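Long-range contact in large ribosomal subunit protein uL10 (Thermotoga maritima, PDB 1ZAV), which forms part of the ribosomal stalk, binding rRNA and L7/L12 dimers and probably helping the ribosome engage GTP-bound translation factors: residues I18-L31 against F78-G91. Numbering follows the deposited sequence. Where two conformers were deposited one is given.
Sequences IFKKTSLILFADFL and FLKGPTAVLYVTEG
Strands 24-28 and 83-88 run antiparallel, their axes 4.6 Å apart at the closest point, and Leu26 with Leu86 and Ala28 with Ala84 form hydrogen-bonded pairs. Leu26 and Leu86 exchange bonds both ways, Leu26 N to Leu86 O at 2.8 Å. Just before strand 24-28 begins, Ser23 N donates a hydrogen bond to Val88 O at 2.9 Å. On the face carrying Ile25, Phe27, Val85 and Tyr87, Phe27 buries more of its surface against the partner segment than any other residue here. With CG anti to its own carbonyl carbon (chi1 -57°), it takes Phe78 CB over one face, 3.5 Å from Phe27 CD2. The Phe27 and Phe78 rings are nearly parallel (18°) but slid so far that they barely overlap. Thr83 CG2 sits at the Phe27 edge, while Leu79 CD2 comes in obliquely, 3.8 Å from Phe27 CE1. An alanine in place of Phe27 would probably leave Phe78 CB and Leu79 CD2 facing a gap and the loop before strand 83-88 less firmly seated. Farther along, Ile18 CG2 from helix 5-19 lies over a face of Tyr87, 3.8 Å from Tyr87 CE1, and Phe19 presents its edge to Tyr87 CD2. The other face is aliphatic: Leu24 CD2 meets Val88 CG2 at 3.9 Å, and helix 94-106 touches Leu24 and Leu86 through Val97 and Ile100. Both are inner strands, 24-28 in the middle of the five, with 53-58 and 114-119 on their outer sides. Paired backbone bonds fix the register; apolar side chains join one face to helix 5-19 and the other to helix 94-106.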
loop_
_atom_site.group_PDB
_atom_site.type_symbol
_atom_site.label_atom_id
_atom_site.label_comp_id
_atom_site.label_asym_id
_atom_site.label_seq_id
_atom_site.Cartn_x
_atom_site.Cartn_y
_atom_site.Cartn_z
ATOM N N ILE A 18 31.693 -15.199 0.851
ATOM C CA ILE A 18 31.046 -14.105 0.135
ATOM C C ILE A 18 29.539 -14.200 0.349
ATOM O O ILE A 18 28.905 -13.226 0.748
ATOM C CB ILE A 18 31.340 -14.151 -1.374
ATOM C CG1 ILE A 18 32.783 -13.720 -1.643
ATOM C CG2 ILE A 18 30.383 -13.217 -2.121
ATOM C CD1 ILE A 18 33.204 -13.896 -3.082
ATOM N N PHE A 19 28.973 -15.380 0.103
ATOM C CA PHE A 19 27.533 -15.579 0.273
ATOM C C PHE A 19 27.057 -15.318 1.697
ATOM O O PHE A 19 25.862 -15.128 1.933
ATOM C CB PHE A 19 27.111 -16.996 -0.155
ATOM C CG PHE A 19 27.266 -17.269 -1.629
ATOM C CD1 PHE A 19 27.368 -16.223 -2.547
ATOM C CD2 PHE A 19 27.284 -18.573 -2.105
ATOM C CE1 PHE A 19 27.496 -16.479 -3.910
ATOM C CE2 PHE A 19 27.408 -18.843 -3.467
ATOM C CZ PHE A 19 27.514 -17.790 -4.373
ATOM N N LYS A 20 27.980 -15.316 2.655
ATOM C CA LYS A 20 27.607 -15.052 4.035
ATOM C C LYS A 20 27.394 -13.561 4.279
ATOM O O LYS A 20 26.834 -13.171 5.302
ATOM C CB LYS A 20 28.681 -15.563 5.004
ATOM C CG LYS A 20 28.688 -17.068 5.219
ATOM C CD LYS A 20 29.601 -17.442 6.383
ATOM C CE LYS A 20 29.120 -16.817 7.689
ATOM N NZ LYS A 20 30.098 -17.004 8.798
ATOM N N LYS A 21 27.835 -12.721 3.348
ATOM C CA LYS A 21 27.673 -11.286 3.540
ATOM C C LYS A 21 26.859 -10.569 2.461
ATOM O O LYS A 21 26.651 -9.363 2.545
ATOM C CB LYS A 21 29.040 -10.608 3.659
ATOM C CG LYS A 21 29.752 -10.367 2.336
ATOM C CD LYS A 21 30.763 -9.226 2.486
ATOM C CE LYS A 21 31.334 -8.787 1.144
ATOM N NZ LYS A 21 32.094 -7.507 1.253
ATOM N N THR A 22 26.407 -11.307 1.458
ATOM C CA THR A 22 25.628 -10.735 0.359
ATOM C C THR A 22 24.209 -10.363 0.760
ATOM O O THR A 22 23.643 -10.953 1.682
ATOM C CB THR A 22 25.537 -11.720 -0.800
ATOM O OG1 THR A 22 25.132 -13.002 -0.296
ATOM C CG2 THR A 22 26.882 -11.834 -1.500
ATOM N N SER A 23 23.637 -9.386 0.059
ATOM C CA SER A 23 22.276 -8.941 0.325
ATOM C C SER A 23 21.371 -9.440 -0.805
ATOM O O SER A 23 20.149 -9.325 -0.743
ATOM C CB SER A 23 22.219 -7.414 0.420
ATOM O OG SER A 23 22.482 -6.802 -0.832
ATOM N N LEU A 24 21.997 -10.000 -1.829
ATOM C CA LEU A 24 21.292 -10.543 -2.977
ATOM C C LEU A 24 22.129 -11.618 -3.650
ATOM O O LEU A 24 23.348 -11.487 -3.785
ATOM C CB LEU A 24 20.978 -9.437 -4.009
ATOM C CG LEU A 24 20.573 -9.961 -5.398
ATOM C CD1 LEU A 24 19.202 -10.614 -5.294
ATOM C CD2 LEU A 24 20.520 -8.829 -6.429
ATOM N N ILE A 25 21.455 -12.691 -4.036
ATOM C CA ILE A 25 22.042 -13.796 -4.767
ATOM C C ILE A 25 20.918 -14.151 -5.742
ATOM O O ILE A 25 19.856 -14.606 -5.326
ATOM C CB ILE A 25 22.348 -15.038 -3.868
ATOM C CG1 ILE A 25 23.409 -14.688 -2.822
ATOM C CG2 ILE A 25 22.865 -16.184 -4.729
ATOM C CD1 ILE A 25 23.695 -15.827 -1.814
ATOM N N LEU A 26 21.131 -13.889 -7.026
ATOM C CA LEU A 26 20.132 -14.206 -8.036
ATOM C C LEU A 26 20.760 -15.155 -9.053
ATOM O O LEU A 26 21.858 -14.914 -9.567
ATOM C CB LEU A 26 19.611 -12.918 -8.702
ATOM C CG LEU A 26 18.545 -13.072 -9.795
ATOM C CD1 LEU A 26 17.752 -11.785 -9.957
ATOM C CD2 LEU A 26 19.214 -13.467 -11.095
ATOM N N PHE A 27 20.058 -16.250 -9.335
ATOM C CA PHE A 27 20.553 -17.257 -10.254
ATOM C C PHE A 27 19.970 -17.075 -11.633
ATOM O O PHE A 27 18.752 -17.025 -11.785
ATOM C CB PHE A 27 20.198 -18.630 -9.713
ATOM C CG PHE A 27 20.728 -18.869 -8.331
ATOM C CD1 PHE A 27 22.038 -19.309 -8.143
ATOM C CD2 PHE A 27 19.925 -18.638 -7.215
ATOM C CE1 PHE A 27 22.546 -19.520 -6.852
ATOM C CE2 PHE A 27 20.421 -18.846 -5.917
ATOM C CZ PHE A 27 21.735 -19.289 -5.743
ATOM N N ALA A 28 20.848 -17.001 -12.629
ATOM C CA ALA A 28 20.442 -16.791 -14.018
ATOM C C ALA A 28 21.043 -17.758 -15.033
ATOM O O ALA A 28 22.183 -18.211 -14.895
ATOM C CB ALA A 28 20.782 -15.364 -14.430
ATOM N N ASP A 29 20.256 -18.061 -16.061
ATOM C CA ASP A 29 20.686 -18.911 -17.162
ATOM C C ASP A 29 21.275 -17.905 -18.147
ATOM O O ASP A 29 20.543 -17.082 -18.693
ATOM C CB ASP A 29 19.479 -19.608 -17.797
ATOM C CG ASP A 29 19.829 -20.349 -19.075
ATOM O OD1 ASP A 29 20.909 -20.097 -19.653
ATOM O OD2 ASP A 29 19.009 -21.181 -19.515
ATOM N N PHE A 30 22.585 -17.958 -18.365
ATOM C CA PHE A 30 23.235 -17.014 -19.269
ATOM C C PHE A 30 23.772 -17.692 -20.532
ATOM O O PHE A 30 24.599 -17.126 -21.260
ATOM C CB PHE A 30 24.367 -16.300 -18.522
ATOM C CG PHE A 30 24.780 -14.987 -19.138
ATOM C CD1 PHE A 30 23.867 -13.940 -19.250
ATOM C CD2 PHE A 30 26.083 -14.795 -19.595
ATOM C CE1 PHE A 30 24.243 -12.714 -19.805
ATOM C CE2 PHE A 30 26.471 -13.573 -20.153
ATOM C CZ PHE A 30 25.549 -12.532 -20.259
ATOM N N LEU A 31 23.291 -18.907 -20.790
ATOM C CA LEU A 31 23.703 -19.674 -21.960
ATOM C C LEU A 31 23.352 -18.924 -23.241
ATOM O O LEU A 31 22.306 -18.286 -23.320
ATOM C CB LEU A 31 23.008 -21.040 -21.968
ATOM C CG LEU A 31 23.340 -21.992 -20.814
ATOM C CD1 LEU A 31 22.400 -23.184 -20.841
ATOM C CD2 LEU A 31 24.781 -22.446 -20.934
ATOM N N PHE A 78 17.493 -24.026 -8.056
ATOM C CA PHE A 78 18.090 -22.927 -8.817
ATOM C C PHE A 78 19.375 -23.325 -9.545
ATOM O O PHE A 78 19.876 -22.562 -10.372
ATOM C CB PHE A 78 18.420 -21.753 -7.884
ATOM C CG PHE A 78 17.217 -21.112 -7.243
ATOM C CD1 PHE A 78 17.255 -20.729 -5.904
ATOM C CD2 PHE A 78 16.063 -20.853 -7.980
ATOM C CE1 PHE A 78 16.164 -20.102 -5.307
ATOM C CE2 PHE A 78 14.962 -20.223 -7.387
ATOM C CZ PHE A 78 15.015 -19.846 -6.051
ATOM N N LEU A 79 19.904 -24.510 -9.246
ATOM C CA LEU A 79 21.164 -24.947 -9.842
ATOM C C LEU A 79 21.074 -26.032 -10.907
ATOM O O LEU A 79 22.018 -26.800 -11.097
ATOM C CB LEU A 79 22.117 -25.409 -8.736
ATOM C CG LEU A 79 22.324 -24.417 -7.593
ATOM C CD1 LEU A 79 23.246 -25.040 -6.550
ATOM C CD2 LEU A 79 22.903 -23.110 -8.130
ATOM N N LYS A 80 19.952 -26.091 -11.610
ATOM C CA LYS A 80 19.775 -27.089 -12.651
ATOM C C LYS A 80 20.351 -26.591 -13.971
ATOM O O LYS A 80 19.738 -25.776 -14.660
ATOM C CB LYS A 80 18.287 -27.426 -12.810
ATOM C CG LYS A 80 17.684 -28.148 -11.607
ATOM C CD LYS A 80 18.374 -29.489 -11.365
ATOM C CE LYS A 80 17.689 -30.302 -10.268
ATOM N NZ LYS A 80 17.782 -29.677 -8.919
ATOM N N GLY A 81 21.542 -27.084 -14.307
ATOM C CA GLY A 81 22.200 -26.693 -15.542
ATOM C C GLY A 81 23.168 -25.549 -15.316
ATOM O O GLY A 81 23.199 -24.986 -14.221
ATOM N N PRO A 82 23.979 -25.183 -16.324
ATOM C CA PRO A 82 24.936 -24.078 -16.169
ATOM C C PRO A 82 24.225 -22.835 -15.637
ATOM O O PRO A 82 23.239 -22.372 -16.216
ATOM C CB PRO A 82 25.494 -23.896 -17.583
ATOM C CG PRO A 82 24.403 -24.450 -18.465
ATOM C CD PRO A 82 23.958 -25.668 -17.713
ATOM N N THR A 83 24.726 -22.306 -14.529
ATOM C CA THR A 83 24.099 -21.155 -13.897
ATOM C C THR A 83 25.060 -20.040 -13.528
ATOM O O THR A 83 26.123 -20.277 -12.955
ATOM C CB THR A 83 23.361 -21.588 -12.623
ATOM O OG1 THR A 83 22.507 -22.700 -12.922
ATOM C CG2 THR A 83 22.525 -20.442 -12.077
ATOM N N ALA A 84 24.679 -18.816 -13.866
ATOM C CA ALA A 84 25.491 -17.656 -13.545
ATOM C C ALA A 84 24.894 -17.098 -12.267
ATOM O O ALA A 84 23.723 -17.345 -11.962
ATOM C CB ALA A 84 25.413 -16.626 -14.666
ATOM N N VAL A 85 25.683 -16.343 -11.516
ATOM C CA VAL A 85 25.187 -15.800 -10.273
ATOM C C VAL A 85 25.433 -14.301 -10.142
ATOM O O VAL A 85 26.545 -13.816 -10.357
ATOM C CB VAL A 85 25.822 -16.565 -9.065
ATOM C CG1 VAL A 85 27.305 -16.280 -8.962
ATOM C CG2 VAL A 85 25.139 -16.190 -7.806
ATOM N N LEU A 86 24.378 -13.577 -9.788
ATOM C CA LEU A 86 24.438 -12.131 -9.608
ATOM C C LEU A 86 24.329 -11.864 -8.116
ATOM O O LEU A 86 23.324 -12.202 -7.498
ATOM C CB LEU A 86 23.267 -11.470 -10.345
ATOM C CG LEU A 86 23.091 -9.948 -10.365
ATOM C CD1 LEU A 86 21.889 -9.602 -11.241
ATOM C CD2 LEU A 86 22.879 -9.415 -8.963
ATOM N N TYR A 87 25.357 -11.269 -7.522
ATOM C CA TYR A 87 25.288 -10.989 -6.100
ATOM C C TYR A 87 25.741 -9.592 -5.755
ATOM O O TYR A 87 26.524 -8.985 -6.490
ATOM C CB TYR A 87 26.059 -12.051 -5.295
ATOM C CG TYR A 87 27.525 -12.172 -5.621
ATOM C CD1 TYR A 87 28.447 -11.251 -5.137
ATOM C CD2 TYR A 87 27.995 -13.234 -6.384
ATOM C CE1 TYR A 87 29.806 -11.389 -5.397
ATOM C CE2 TYR A 87 29.351 -13.383 -6.653
ATOM C CZ TYR A 87 30.248 -12.459 -6.153
ATOM O OH TYR A 87 31.585 -12.622 -6.406
ATOM N N VAL A 88 25.207 -9.079 -4.650
ATOM C CA VAL A 88 25.519 -7.743 -4.172
ATOM C C VAL A 88 26.154 -7.807 -2.792
ATOM O O VAL A 88 25.626 -8.455 -1.887
ATOM C CB VAL A 88 24.246 -6.866 -4.096
ATOM C CG1 VAL A 88 24.571 -5.514 -3.459
ATOM C CG2 VAL A 88 23.674 -6.662 -5.502
ATOM N N THR A 89 27.292 -7.138 -2.636
ATOM C CA THR A 89 27.979 -7.124 -1.353
ATOM C C THR A 89 27.919 -5.737 -0.720
ATOM O O THR A 89 28.099 -5.594 0.491
ATOM C CB THR A 89 29.460 -7.574 -1.498
ATOM O OG1 THR A 89 30.083 -6.857 -2.567
ATOM C CG2 THR A 89 29.536 -9.067 -1.792
ATOM N N GLU A 90 27.667 -4.715 -1.535
ATOM C CA GLU A 90 27.569 -3.360 -1.021
ATOM C C GLU A 90 26.568 -2.542 -1.823
ATOM O O GLU A 90 26.599 -2.557 -3.049
ATOM C CB GLU A 90 28.929 -2.654 -1.041
ATOM C CG GLU A 90 28.901 -1.379 -0.205
ATOM C CD GLU A 90 30.184 -0.572 -0.264
ATOM O OE1 GLU A 90 30.306 0.374 0.540
ATOM O OE2 GLU A 90 31.061 -0.870 -1.105
ATOM N N GLY A 91 25.689 -1.838 -1.114
ATOM C CA GLY A 91 24.665 -1.026 -1.750
ATOM C C GLY A 91 23.317 -1.732 -1.697
ATOM O O GLY A 91 23.260 -2.946 -1.494
HETATM O O HOH W 1 27.998 -7.143 3.537
HETATM O O HOH W 2 24.584 -5.005 -0.158
HETATM O O HOH W 3 24.398 -19.709 -17.383
#